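Local coordinates for protein 6-phosphogluconate dehydratase (Shewanella oneidensis, PDB 2GP4) that probably catalyses the dehydration of 6-phosphogluconate to 2-dehydro-3-deoxy-6-phosphogluconate in the Entner-Doudoroff pathway, and is seen here in its apo form without the iron-sulfur cluster, at residues His461-Ala466 with Arg565-Thr570; Val491-Gly496 with Gly553-Val558; Asp560-Arg565 with Leu575-Thr580. One frame throughout, in Å; residues are numbered along the deposited sequence.

Interaction 1 of 3, residues His461-Ala466 with Arg565-Thr570; sequences HRVVEA and RVDALT
Strands 463-471 and 563-567 run antiparallel as neighbours in the mixed sheet of the C-terminal domain, and V464 faces V566 here as a hydrogen-bonded pair. V464 N gives to V566 O at 2.9 Å, and V566 N returns a bond to V464 O at 2.8 Å. The ladder continues past the strand end, where A568 N reaches R462 O at 2.9 Å. On one face, CG1 of V566 sits against CB of V464, 3.8 Å away; both side chains are buried and also meet A525 of strand 524-528. On the other face E465 and R565 run side by side, pointing the same way. R565 takes hold side-on with two nitrogens on a single oxygen: NE lies 3.0 Å and NH2 3.2 Å from OE1 of E465, both from the same face of the carboxylate, whose plane is turned 61° from the guanidinium. The arginine starts extended and then bends at chi3 (-63°), which turns its NE edge back to the glutamate; NH1 pairs with E572. A methionine here would probably leave E465 and E572 without their shared cation. Further along, V463 lies beside D567, with CG2 3.7 Å from OD1. That oxygen accepts a hydrogen bond from T570 N at 2.8 Å, an Asx motif that folds the chain as it leaves the strand. The sheet thus pairs a greasy, buried face with a partly exposed one, where charge pairing on R565 adds to the backbone bonds and ties three strands together.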
ATOM      1  N   HIS A 461      20.279 -14.582   8.247  1.00 21.77           N
ATOM      2  CA  HIS A 461      18.933 -15.068   8.571  1.00 21.52           C
ATOM      3  C   HIS A 461      17.978 -15.148   7.371  1.00 21.40           C
ATOM      4  O   HIS A 461      16.784 -15.391   7.558  1.00 21.40           O
ATOM      5  CB  HIS A 461      18.290 -14.208   9.680  1.00 21.39           C
ATOM      6  CG  HIS A 461      19.036 -14.218  10.981  1.00 21.19           C
ATOM      7  ND1 HIS A 461      19.249 -13.075  11.723  1.00 20.89           N
ATOM      8  CD2 HIS A 461      19.621 -15.227  11.671  1.00 21.31           C
ATOM      9  CE1 HIS A 461      19.927 -13.377  12.816  1.00 20.51           C
ATOM     10  NE2 HIS A 461      20.169 -14.677  12.807  1.00 21.29           N
ATOM     11  N   ARG A 462      18.493 -14.956   6.155  1.00 21.26           N
ATOM     12  CA  ARG A 462      17.648 -14.926   4.949  1.00 21.23           C
ATOM     13  C   ARG A 462      17.357 -16.298   4.339  1.00 21.38           C
ATOM     14  O   ARG A 462      16.550 -16.412   3.410  1.00 21.57           O
ATOM     15  CB  ARG A 462      18.228 -13.977   3.886  1.00 21.26           C
ATOM     16  CG  ARG A 462      18.025 -12.500   4.214  1.00 21.21           C
ATOM     17  CD  ARG A 462      18.600 -11.576   3.155  1.00 20.93           C
ATOM     18  NE  ARG A 462      18.593 -10.192   3.627  1.00 20.78           N
ATOM     19  CZ  ARG A 462      19.015  -9.137   2.929  1.00 20.09           C
ATOM     20  NH1 ARG A 462      19.493  -9.277   1.698  1.00 19.45           N
ATOM     21  NH2 ARG A 462      18.951  -7.930   3.472  1.00 19.33           N
ATOM     22  N   VAL A 463      18.012 -17.332   4.858  1.00 21.44           N
ATOM     23  CA  VAL A 463      17.774 -18.712   4.432  1.00 21.34           C
ATOM     24  C   VAL A 463      17.527 -19.578   5.666  1.00 21.34           C
ATOM     25  O   VAL A 463      18.402 -19.701   6.519  1.00 21.35           O
ATOM     26  CB  VAL A 463      18.981 -19.288   3.623  1.00 21.36           C
ATOM     27  CG1 VAL A 463      18.719 -20.732   3.201  1.00 20.83           C
ATOM     28  CG2 VAL A 463      19.291 -18.425   2.404  1.00 21.22           C
ATOM     29  N   VAL A 464      16.333 -20.158   5.761  1.00 21.43           N
ATOM     30  CA  VAL A 464      16.008 -21.085   6.839  1.00 21.43           C
ATOM     31  C   VAL A 464      15.387 -22.359   6.276  1.00 21.84           C
ATOM     32  O   VAL A 464      14.373 -22.314   5.572  1.00 22.13           O
ATOM     33  CB  VAL A 464      15.060 -20.471   7.913  1.00 21.64           C
ATOM     34  CG1 VAL A 464      14.661 -21.520   8.967  1.00 21.03           C
ATOM     35  CG2 VAL A 464      15.696 -19.260   8.590  1.00 21.21           C
ATOM     36  N   GLU A 465      16.025 -23.487   6.579  1.00 21.86           N
ATOM     37  CA  GLU A 465      15.492 -24.801   6.276  1.00 21.81           C
ATOM     38  C   GLU A 465      15.321 -25.530   7.607  1.00 21.73           C
ATOM     39  O   GLU A 465      16.305 -25.852   8.281  1.00 21.62           O
ATOM     40  CB  GLU A 465      16.432 -25.562   5.343  1.00 21.54           C
ATOM     41  CG  GLU A 465      15.867 -26.880   4.831  1.00 21.92           C
ATOM     42  CD  GLU A 465      16.874 -27.676   4.018  1.00 22.21           C
ATOM     43  OE1 GLU A 465      17.203 -27.253   2.890  1.00 23.32           O
ATOM     44  OE2 GLU A 465      17.334 -28.729   4.507  1.00 22.78           O
ATOM     45  N   ALA A 466      14.066 -25.763   7.984  1.00 21.56           N
ATOM     46  CA  ALA A 466      13.730 -26.243   9.319  1.00 21.41           C
ATOM     47  C   ALA A 466      12.390 -26.991   9.337  1.00 21.34           C
ATOM     48  O   ALA A 466      11.535 -26.735   8.489  1.00 21.24           O
ATOM     49  CB  ALA A 466      13.691 -25.072  10.281  1.00 21.41           C
ATOM     50  N   ARG A 565      11.823 -25.057   3.329  1.00 24.17           N
ATOM     51  CA  ARG A 565      12.937 -24.188   2.996  1.00 24.52           C
ATOM     52  C   ARG A 565      12.395 -22.824   2.601  1.00 24.28           C
ATOM     53  O   ARG A 565      11.690 -22.702   1.599  1.00 24.49           O
ATOM     54  CB  ARG A 565      13.777 -24.793   1.859  1.00 24.40           C
ATOM     55  CG  ARG A 565      15.028 -23.990   1.488  1.00 25.10           C
ATOM     56  CD  ARG A 565      15.735 -24.532   0.239  1.00 25.18           C
ATOM     57  NE  ARG A 565      16.232 -25.898   0.422  1.00 27.04           N
ATOM     58  CZ  ARG A 565      15.955 -26.929  -0.376  1.00 27.37           C
ATOM     59  NH1 ARG A 565      15.191 -26.777  -1.454  1.00 27.39           N
ATOM     60  NH2 ARG A 565      16.462 -28.125  -0.104  1.00 27.30           N
ATOM     61  N   VAL A 566      12.693 -21.810   3.409  1.00 24.19           N
ATOM     62  CA  VAL A 566      12.480 -20.419   3.000  1.00 24.26           C
ATOM     63  C   VAL A 566      13.824 -19.816   2.596  1.00 24.08           C
ATOM     64  O   VAL A 566      14.680 -19.537   3.431  1.00 24.10           O
ATOM     65  CB  VAL A 566      11.710 -19.562   4.068  1.00 24.40           C
ATOM     66  CG1 VAL A 566      12.343 -19.668   5.436  1.00 24.90           C
ATOM     67  CG2 VAL A 566      11.601 -18.104   3.631  1.00 23.88           C
ATOM     68  N   ASP A 567      14.008 -19.666   1.293  1.00 24.22           N
ATOM     69  CA  ASP A 567      15.241 -19.135   0.739  1.00 24.37           C
ATOM     70  C   ASP A 567      14.957 -17.792   0.070  1.00 24.47           C
ATOM     71  O   ASP A 567      14.455 -17.737  -1.053  1.00 24.49           O
ATOM     72  CB  ASP A 567      15.837 -20.135  -0.260  1.00 24.30           C
ATOM     73  CG  ASP A 567      17.288 -19.841  -0.598  1.00 24.64           C
ATOM     74  OD1 ASP A 567      17.629 -18.667  -0.874  1.00 23.52           O
ATOM     75  OD2 ASP A 567      18.093 -20.800  -0.601  1.00 25.61           O
ATOM     76  N   ALA A 568      15.280 -16.711   0.773  1.00 24.86           N
ATOM     77  CA  ALA A 568      15.058 -15.356   0.264  1.00 25.22           C
ATOM     78  C   ALA A 568      16.179 -14.916  -0.667  1.00 25.50           C
ATOM     79  O   ALA A 568      16.088 -13.877  -1.324  1.00 25.97           O
ATOM     80  CB  ALA A 568      14.896 -14.378   1.415  1.00 25.08           C
ATOM     81  N   LEU A 569      17.235 -15.719  -0.719  1.00 25.92           N
ATOM     82  CA  LEU A 569      18.386 -15.466  -1.576  1.00 26.10           C
ATOM     83  C   LEU A 569      18.076 -15.858  -3.024  1.00 26.05           C
ATOM     84  O   LEU A 569      18.342 -15.092  -3.951  1.00 26.28           O
ATOM     85  CB  LEU A 569      19.580 -16.278  -1.070  1.00 26.15           C
ATOM     86  CG  LEU A 569      20.974 -15.671  -0.913  1.00 26.70           C
ATOM     87  CD1 LEU A 569      21.971 -16.812  -0.710  1.00 26.30           C
ATOM     88  CD2 LEU A 569      21.387 -14.792  -2.094  1.00 26.71           C
ATOM     89  N   THR A 570      17.524 -17.056  -3.215  1.00 25.90           N
ATOM     90  CA  THR A 570      17.193 -17.543  -4.557  1.00 25.83           C
ATOM     91  C   THR A 570      15.742 -17.271  -4.924  1.00 25.64           C
ATOM     92  O   THR A 570      15.395 -17.257  -6.101  1.00 25.84           O
ATOM     93  CB  THR A 570      17.493 -19.058  -4.734  1.00 25.91           C
ATOM     94  OG1 THR A 570      16.851 -19.807  -3.693  1.00 26.58           O
ATOM     95  CG2 THR A 570      18.996 -19.325  -4.697  1.00 25.80           C
TER

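Interaction 2 of 3, residues Val491-Gly496 with Gly553-Val558; sequences VVVVKG and GLIAKV
I555 slides past V493 in the opposite direction, so that its CG1 lies 3.7 Å from CG1 of the valine, and this is the tight end of the contact. The terminal CD1 of I555 then comes to 3.9 Å from CB of K495, so the isoleucine spans V493 and K495, the latter just beyond the strand's end. Its CG1 stands anti to the backbone N (chi1 -175°) and the chain stays extended, which carries CD1 across to the strand although the residue itself does not aim straight at it. V558 closes the apolar patch more loosely, its CG1 4.4 Å from CG2 of V493, and packs in turn on A468, V470 and I564. Residues 554-557 form a helix-like turn in the connection between strands 541-546 and 563-567, laid over one face of the mixed sheet where strand 490-494 runs; A556 N bonding back to G553 O helps to shape the turn. Beyond the I555 methyl the packing gives way to water. K495 carries its CG between backbone N and carbonyl carbon (chi1 57°) and extends from there, with its ammonium brought to the turn, where water stands between it and the backbone carbonyls. T588 OG1 is a direct hydrogen-bond partner of the ammonium. NZ also donates to one water, at a distance that is doubtfully short, and this water passes a bond on to A556 O at 3.2 Å. A second water accepts from the same NZ at 2.8 Å and lies close to the carbonyls of I555 and V558.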
ATOM      1  N   VAL A 491      10.137 -23.706  11.248  1.00 22.92           N
ATOM      2  CA  VAL A 491       9.336 -22.757  10.492  1.00 22.29           C
ATOM      3  C   VAL A 491       7.917 -22.806  11.054  1.00 21.84           C
ATOM      4  O   VAL A 491       7.240 -23.826  10.949  1.00 21.75           O
ATOM      5  CB  VAL A 491       9.363 -23.054   8.967  1.00 22.48           C
ATOM      6  CG1 VAL A 491       8.459 -22.083   8.203  1.00 22.14           C
ATOM      7  CG2 VAL A 491      10.787 -22.983   8.431  1.00 21.79           C
ATOM      8  N   VAL A 492       7.490 -21.716  11.686  1.00 21.44           N
ATOM      9  CA  VAL A 492       6.130 -21.615  12.226  1.00 21.11           C
ATOM     10  C   VAL A 492       5.127 -21.303  11.101  1.00 21.00           C
ATOM     11  O   VAL A 492       5.166 -20.225  10.489  1.00 20.96           O
ATOM     12  CB  VAL A 492       6.036 -20.556  13.348  1.00 21.38           C
ATOM     13  CG1 VAL A 492       4.601 -20.429  13.865  1.00 21.56           C
ATOM     14  CG2 VAL A 492       6.984 -20.900  14.493  1.00 21.38           C
ATOM     15  N   VAL A 493       4.250 -22.267  10.829  1.00 20.46           N
ATOM     16  CA  VAL A 493       3.244 -22.155   9.781  1.00 19.79           C
ATOM     17  C   VAL A 493       1.911 -21.774  10.404  1.00 19.68           C
ATOM     18  O   VAL A 493       1.378 -22.495  11.252  1.00 19.70           O
ATOM     19  CB  VAL A 493       3.080 -23.491   9.007  1.00 20.23           C
ATOM     20  CG1 VAL A 493       1.897 -23.428   8.025  1.00 19.51           C
ATOM     21  CG2 VAL A 493       4.382 -23.872   8.292  1.00 19.53           C
ATOM     22  N   VAL A 494       1.380 -20.632   9.975  1.00 19.23           N
ATOM     23  CA  VAL A 494       0.094 -20.146  10.446  1.00 18.72           C
ATOM     24  C   VAL A 494      -0.886 -20.130   9.275  1.00 18.67           C
ATOM     25  O   VAL A 494      -0.778 -19.307   8.366  1.00 18.90           O
ATOM     26  CB  VAL A 494       0.209 -18.738  11.062  1.00 18.78           C
ATOM     27  CG1 VAL A 494      -1.099 -18.345  11.731  1.00 18.65           C
ATOM     28  CG2 VAL A 494       1.373 -18.670  12.065  1.00 18.49           C
ATOM     29  N   LYS A 495      -1.840 -21.052   9.295  1.00 18.19           N
ATOM     30  CA  LYS A 495      -2.767 -21.181   8.188  1.00 17.77           C
ATOM     31  C   LYS A 495      -4.170 -20.706   8.569  1.00 17.52           C
ATOM     32  O   LYS A 495      -4.428 -20.377   9.735  1.00 17.30           O
ATOM     33  CB  LYS A 495      -2.770 -22.619   7.656  1.00 17.93           C
ATOM     34  CG  LYS A 495      -3.100 -23.677   8.694  1.00 18.06           C
ATOM     35  CD  LYS A 495      -3.249 -25.030   8.045  1.00 18.06           C
ATOM     36  CE  LYS A 495      -3.727 -26.063   9.049  1.00 17.91           C
ATOM     37  NZ  LYS A 495      -3.733 -27.417   8.432  1.00 18.55           N
ATOM     38  N   GLY A 496      -5.053 -20.651   7.571  1.00 16.98           N
ATOM     39  CA  GLY A 496      -6.424 -20.165   7.746  1.00 16.82           C
ATOM     40  C   GLY A 496      -6.480 -18.678   8.036  1.00 16.75           C
ATOM     41  O   GLY A 496      -7.357 -18.211   8.767  1.00 16.62           O
ATOM     42  N   GLY A 553      -4.441 -24.792  -1.059  1.00 24.00           N
ATOM     43  CA  GLY A 553      -3.001 -24.582  -1.170  1.00 23.97           C
ATOM     44  C   GLY A 553      -2.215 -25.596  -0.362  1.00 24.15           C
ATOM     45  O   GLY A 553      -2.660 -26.039   0.706  1.00 23.83           O
ATOM     46  N   LEU A 554      -1.036 -25.944  -0.872  1.00 24.10           N
ATOM     47  CA  LEU A 554      -0.173 -26.942  -0.254  1.00 24.39           C
ATOM     48  C   LEU A 554       0.102 -26.683   1.235  1.00 24.37           C
ATOM     49  O   LEU A 554       0.453 -27.604   1.974  1.00 24.49           O
ATOM     50  CB  LEU A 554       1.138 -27.069  -1.044  1.00 24.55           C
ATOM     51  CG  LEU A 554       1.843 -28.428  -0.997  1.00 24.79           C
ATOM     52  CD1 LEU A 554       0.976 -29.515  -1.641  1.00 25.31           C
ATOM     53  CD2 LEU A 554       3.213 -28.363  -1.660  1.00 24.70           C
ATOM     54  N   ILE A 555      -0.071 -25.439   1.671  1.00 24.33           N
ATOM     55  CA  ILE A 555       0.026 -25.091   3.098  1.00 24.23           C
ATOM     56  C   ILE A 555      -0.950 -25.896   3.981  1.00 24.35           C
ATOM     57  O   ILE A 555      -0.656 -26.170   5.144  1.00 24.56           O
ATOM     58  CB  ILE A 555      -0.153 -23.562   3.330  1.00 24.07           C
ATOM     59  CG1 ILE A 555       0.064 -23.210   4.807  1.00 23.71           C
ATOM     60  CG2 ILE A 555      -1.514 -23.089   2.820  1.00 24.10           C
ATOM     61  CD1 ILE A 555       0.042 -21.733   5.123  1.00 23.99           C
ATOM     62  N   ALA A 556      -2.095 -26.276   3.416  1.00 24.37           N
ATOM     63  CA  ALA A 556      -3.120 -27.032   4.139  1.00 24.45           C
ATOM     64  C   ALA A 556      -2.699 -28.470   4.449  1.00 24.50           C
ATOM     65  O   ALA A 556      -3.197 -29.073   5.401  1.00 24.67           O
ATOM     66  CB  ALA A 556      -4.444 -27.021   3.362  1.00 24.42           C
ATOM     67  N   LYS A 557      -1.783 -29.010   3.650  1.00 24.64           N
ATOM     68  CA  LYS A 557      -1.311 -30.389   3.823  1.00 24.71           C
ATOM     69  C   LYS A 557      -0.055 -30.519   4.684  1.00 24.71           C
ATOM     70  O   LYS A 557       0.280 -31.625   5.132  1.00 24.77           O
ATOM     71  CB  LYS A 557      -1.102 -31.067   2.467  1.00 24.80           C
ATOM     72  CG  LYS A 557      -2.400 -31.532   1.811  1.00 25.10           C
ATOM     73  CD  LYS A 557      -2.140 -32.309   0.536  1.00 25.61           C
ATOM     74  CE  LYS A 557      -3.445 -32.773  -0.092  1.00 26.16           C
ATOM     75  NZ  LYS A 557      -3.196 -33.644  -1.273  1.00 26.64           N
ATOM     76  N   VAL A 558       0.631 -29.396   4.913  1.00 24.68           N
ATOM     77  CA  VAL A 558       1.846 -29.370   5.735  1.00 24.41           C
ATOM     78  C   VAL A 558       1.569 -29.992   7.108  1.00 24.54           C
ATOM     79  O   VAL A 558       0.545 -29.710   7.729  1.00 24.72           O
ATOM     80  CB  VAL A 558       2.397 -27.932   5.908  1.00 24.30           C
ATOM     81  CG1 VAL A 558       3.719 -27.946   6.675  1.00 24.12           C
ATOM     82  CG2 VAL A 558       2.593 -27.255   4.565  1.00 24.11           C
TER
HETATM   83  O   HOH W   1      -5.655 -27.547   6.838  1.00 26.35           O
HETATM   84  O   HOH W   2      -1.228 -27.830   7.207  1.00 27.80           O

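Interaction 3 of 3, residues Asp560-Arg565 with Leu575-Thr580; sequences DGDLIR and LLVSDT
L563 O accepts a nearly straight bond from L576 N at 2.7 Å (168°), and beside it CB of L563 lies 3.8 Å from CB of L576. A water bridges the same two residues, accepting from L563 N and donating to L576 O. On the buried face, CD1 of L575 meets CG1 of I564 at 3.5 Å and CB of D562 at 3.7 Å. With its CG anti to the backbone N (chi1 -177°), L575 brings that methyl up against both. On the other face the L576 side chain crosses R565 at about a right angle: CD1 lies over the centre of the guanidinium, 4.2 Å above its plane, while CD2 is 3.7 Å from NH2. The guanidinium is already held by its salt bridges, so L576 packs on a group fixed in place. Further out, V577 CG1 rests 4.0 Å from CG of D562, whose carboxylate is held by a salt bridge to R585 and by Q559 N. I564 and L575 form an antiparallel non-hydrogen-bonded pair joining strand 563-567 to the sheet's last strand, 572-575. An inverse gamma turn centred on L576 then leads the chain out to S578, the N-cap of helix 579-584, whose L582 packs against both L575 and V577.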
ATOM      1  N   ASP A 560       3.402 -31.220  11.036  1.00 24.84           N
ATOM      2  CA  ASP A 560       4.520 -30.985  11.944  1.00 25.04           C
ATOM      3  C   ASP A 560       5.690 -31.894  11.581  1.00 25.08           C
ATOM      4  O   ASP A 560       5.511 -33.093  11.336  1.00 25.20           O
ATOM      5  CB  ASP A 560       4.103 -31.223  13.397  1.00 25.20           C
ATOM      6  CG  ASP A 560       3.015 -30.271  13.858  1.00 26.08           C
ATOM      7  OD1 ASP A 560       3.288 -29.052  13.970  1.00 26.30           O
ATOM      8  OD2 ASP A 560       1.885 -30.747  14.118  1.00 27.53           O
ATOM      9  N   GLY A 561       6.882 -31.314  11.524  1.00 25.17           N
ATOM     10  CA  GLY A 561       8.091 -32.080  11.244  1.00 25.01           C
ATOM     11  C   GLY A 561       8.595 -31.908   9.826  1.00 25.06           C
ATOM     12  O   GLY A 561       9.804 -31.914   9.599  1.00 25.19           O
ATOM     13  N   ASP A 562       7.671 -31.759   8.873  1.00 24.96           N
ATOM     14  CA  ASP A 562       8.026 -31.552   7.466  1.00 24.80           C
ATOM     15  C   ASP A 562       9.084 -30.470   7.339  1.00 24.71           C
ATOM     16  O   ASP A 562       9.000 -29.440   8.007  1.00 24.86           O
ATOM     17  CB  ASP A 562       6.805 -31.124   6.651  1.00 24.74           C
ATOM     18  CG  ASP A 562       5.716 -32.176   6.605  1.00 25.14           C
ATOM     19  OD1 ASP A 562       5.944 -33.320   7.056  1.00 25.78           O
ATOM     20  OD2 ASP A 562       4.617 -31.850   6.108  1.00 25.47           O
ATOM     21  N   LEU A 563      10.078 -30.700   6.488  1.00 24.64           N
ATOM     22  CA  LEU A 563      11.080 -29.676   6.214  1.00 24.42           C
ATOM     23  C   LEU A 563      10.524 -28.633   5.255  1.00 24.22           C
ATOM     24  O   LEU A 563       9.970 -28.966   4.204  1.00 24.10           O
ATOM     25  CB  LEU A 563      12.367 -30.280   5.642  1.00 24.41           C
ATOM     26  CG  LEU A 563      13.467 -30.875   6.539  1.00 25.17           C
ATOM     27  CD1 LEU A 563      13.661 -30.110   7.857  1.00 25.24           C
ATOM     28  CD2 LEU A 563      13.219 -32.344   6.811  1.00 25.85           C
ATOM     29  N   ILE A 564      10.674 -27.369   5.636  1.00 24.11           N
ATOM     30  CA  ILE A 564      10.310 -26.241   4.792  1.00 23.90           C
ATOM     31  C   ILE A 564      11.525 -25.354   4.588  1.00 24.07           C
ATOM     32  O   ILE A 564      12.178 -24.951   5.553  1.00 24.21           O
ATOM     33  CB  ILE A 564       9.191 -25.413   5.426  1.00 23.89           C
ATOM     34  CG1 ILE A 564       7.837 -26.045   5.125  1.00 23.62           C
ATOM     35  CG2 ILE A 564       9.239 -23.970   4.934  1.00 23.41           C
ATOM     36  CD1 ILE A 564       6.756 -25.660   6.110  1.00 23.26           C
ATOM     37  N   ARG A 565      11.823 -25.057   3.329  1.00 24.17           N
ATOM     38  CA  ARG A 565      12.937 -24.188   2.996  1.00 24.52           C
ATOM     39  C   ARG A 565      12.395 -22.824   2.601  1.00 24.28           C
ATOM     40  O   ARG A 565      11.690 -22.702   1.599  1.00 24.49           O
ATOM     41  CB  ARG A 565      13.777 -24.793   1.859  1.00 24.40           C
ATOM     42  CG  ARG A 565      15.028 -23.990   1.488  1.00 25.10           C
ATOM     43  CD  ARG A 565      15.735 -24.532   0.239  1.00 25.18           C
ATOM     44  NE  ARG A 565      16.232 -25.898   0.422  1.00 27.04           N
ATOM     45  CZ  ARG A 565      15.955 -26.929  -0.376  1.00 27.37           C
ATOM     46  NH1 ARG A 565      15.191 -26.777  -1.454  1.00 27.39           N
ATOM     47  NH2 ARG A 565      16.462 -28.125  -0.104  1.00 27.30           N
ATOM     48  N   LEU A 575       8.232 -26.928   0.279  1.00 25.28           N
ATOM     49  CA  LEU A 575       7.936 -27.985   1.235  1.00 25.55           C
ATOM     50  C   LEU A 575       8.670 -29.247   0.778  1.00 26.21           C
ATOM     51  O   LEU A 575       8.425 -29.764  -0.314  1.00 26.13           O
ATOM     52  CB  LEU A 575       6.427 -28.229   1.332  1.00 25.56           C
ATOM     53  CG  LEU A 575       5.910 -29.269   2.338  1.00 25.41           C
ATOM     54  CD1 LEU A 575       6.220 -28.868   3.781  1.00 24.43           C
ATOM     55  CD2 LEU A 575       4.415 -29.520   2.150  1.00 24.97           C
ATOM     56  N   LEU A 576       9.574 -29.734   1.618  1.00 27.07           N
ATOM     57  CA  LEU A 576      10.485 -30.810   1.230  1.00 28.02           C
ATOM     58  C   LEU A 576       9.884 -32.193   1.461  1.00 28.85           C
ATOM     59  O   LEU A 576      10.435 -33.013   2.197  1.00 29.10           O
ATOM     60  CB  LEU A 576      11.830 -30.658   1.946  1.00 27.90           C
ATOM     61  CG  LEU A 576      12.853 -29.651   1.404  1.00 27.52           C
ATOM     62  CD1 LEU A 576      12.322 -28.247   1.353  1.00 27.10           C
ATOM     63  CD2 LEU A 576      14.108 -29.695   2.259  1.00 28.12           C
ATOM     64  N   VAL A 577       8.734 -32.432   0.836  1.00 29.74           N
ATOM     65  CA  VAL A 577       8.111 -33.749   0.806  1.00 30.69           C
ATOM     66  C   VAL A 577       7.731 -34.045  -0.639  1.00 31.36           C
ATOM     67  O   VAL A 577       7.413 -33.128  -1.401  1.00 31.50           O
ATOM     68  CB  VAL A 577       6.857 -33.848   1.727  1.00 30.52           C
ATOM     69  CG1 VAL A 577       7.224 -33.623   3.179  1.00 30.66           C
ATOM     70  CG2 VAL A 577       5.811 -32.853   1.318  1.00 31.51           C
ATOM     71  N   SER A 578       7.772 -35.322  -1.017  1.00 32.29           N
ATOM     72  CA  SER A 578       7.479 -35.735  -2.389  1.00 32.97           C
ATOM     73  C   SER A 578       6.017 -35.507  -2.751  1.00 33.38           C
ATOM     74  O   SER A 578       5.146 -35.508  -1.876  1.00 33.48           O
ATOM     75  CB  SER A 578       7.834 -37.211  -2.585  1.00 33.09           C
ATOM     76  OG  SER A 578       7.095 -38.030  -1.695  1.00 33.43           O
ATOM     77  N   ASP A 579       5.761 -35.310  -4.044  1.00 34.08           N
ATOM     78  CA  ASP A 579       4.397 -35.238  -4.573  1.00 34.77           C
ATOM     79  C   ASP A 579       3.596 -36.492  -4.209  1.00 35.07           C
ATOM     80  O   ASP A 579       2.404 -36.403  -3.895  1.00 35.13           O
ATOM     81  CB  ASP A 579       4.409 -35.055  -6.097  1.00 34.96           C
ATOM     82  CG  ASP A 579       4.544 -33.595  -6.522  1.00 35.60           C
ATOM     83  OD1 ASP A 579       5.316 -32.839  -5.894  1.00 36.75           O
ATOM     84  OD2 ASP A 579       3.880 -33.206  -7.506  1.00 36.03           O
ATOM     85  N   THR A 580       4.263 -37.648  -4.239  1.00 35.37           N
ATOM     86  CA  THR A 580       3.637 -38.934  -3.912  1.00 35.75           C
ATOM     87  C   THR A 580       3.188 -39.020  -2.449  1.00 35.82           C
ATOM     88  O   THR A 580       2.072 -39.465  -2.169  1.00 35.88           O
ATOM     89  CB  THR A 580       4.551 -40.134  -4.253  1.00 35.78           C
ATOM     90  OG1 THR A 580       5.781 -40.035  -3.524  1.00 36.50           O
ATOM     91  CG2 THR A 580       4.855 -40.169  -5.743  1.00 35.95           C
TER
HETATM   92  O   HOH W   3      10.338 -33.167   5.280  1.00 37.00           O

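Overall arrangement
All three contacts belong to the C-terminal domain, on or over one mixed sheet. Interactions 1 and 3 share R565 and work on opposite sides of strand 563-567, toward strand 463-471 and toward the edge strand 572-575; both are partly buried and combine backbone bonding with side chains on two faces. Interaction 2 is wholly buried and differs in kind: a loop lies across the sheet, held by methyl packing and water-mediated bonds. Its residues meet those of interaction 3 where V493 and V558 close round I564, and those of interaction 1 where V491 touches V464 and A466. The E465-R565 salt bridge lies on the partly exposed face, whereas the buried loop contact pairs methyl packing with a water-bridged lysine.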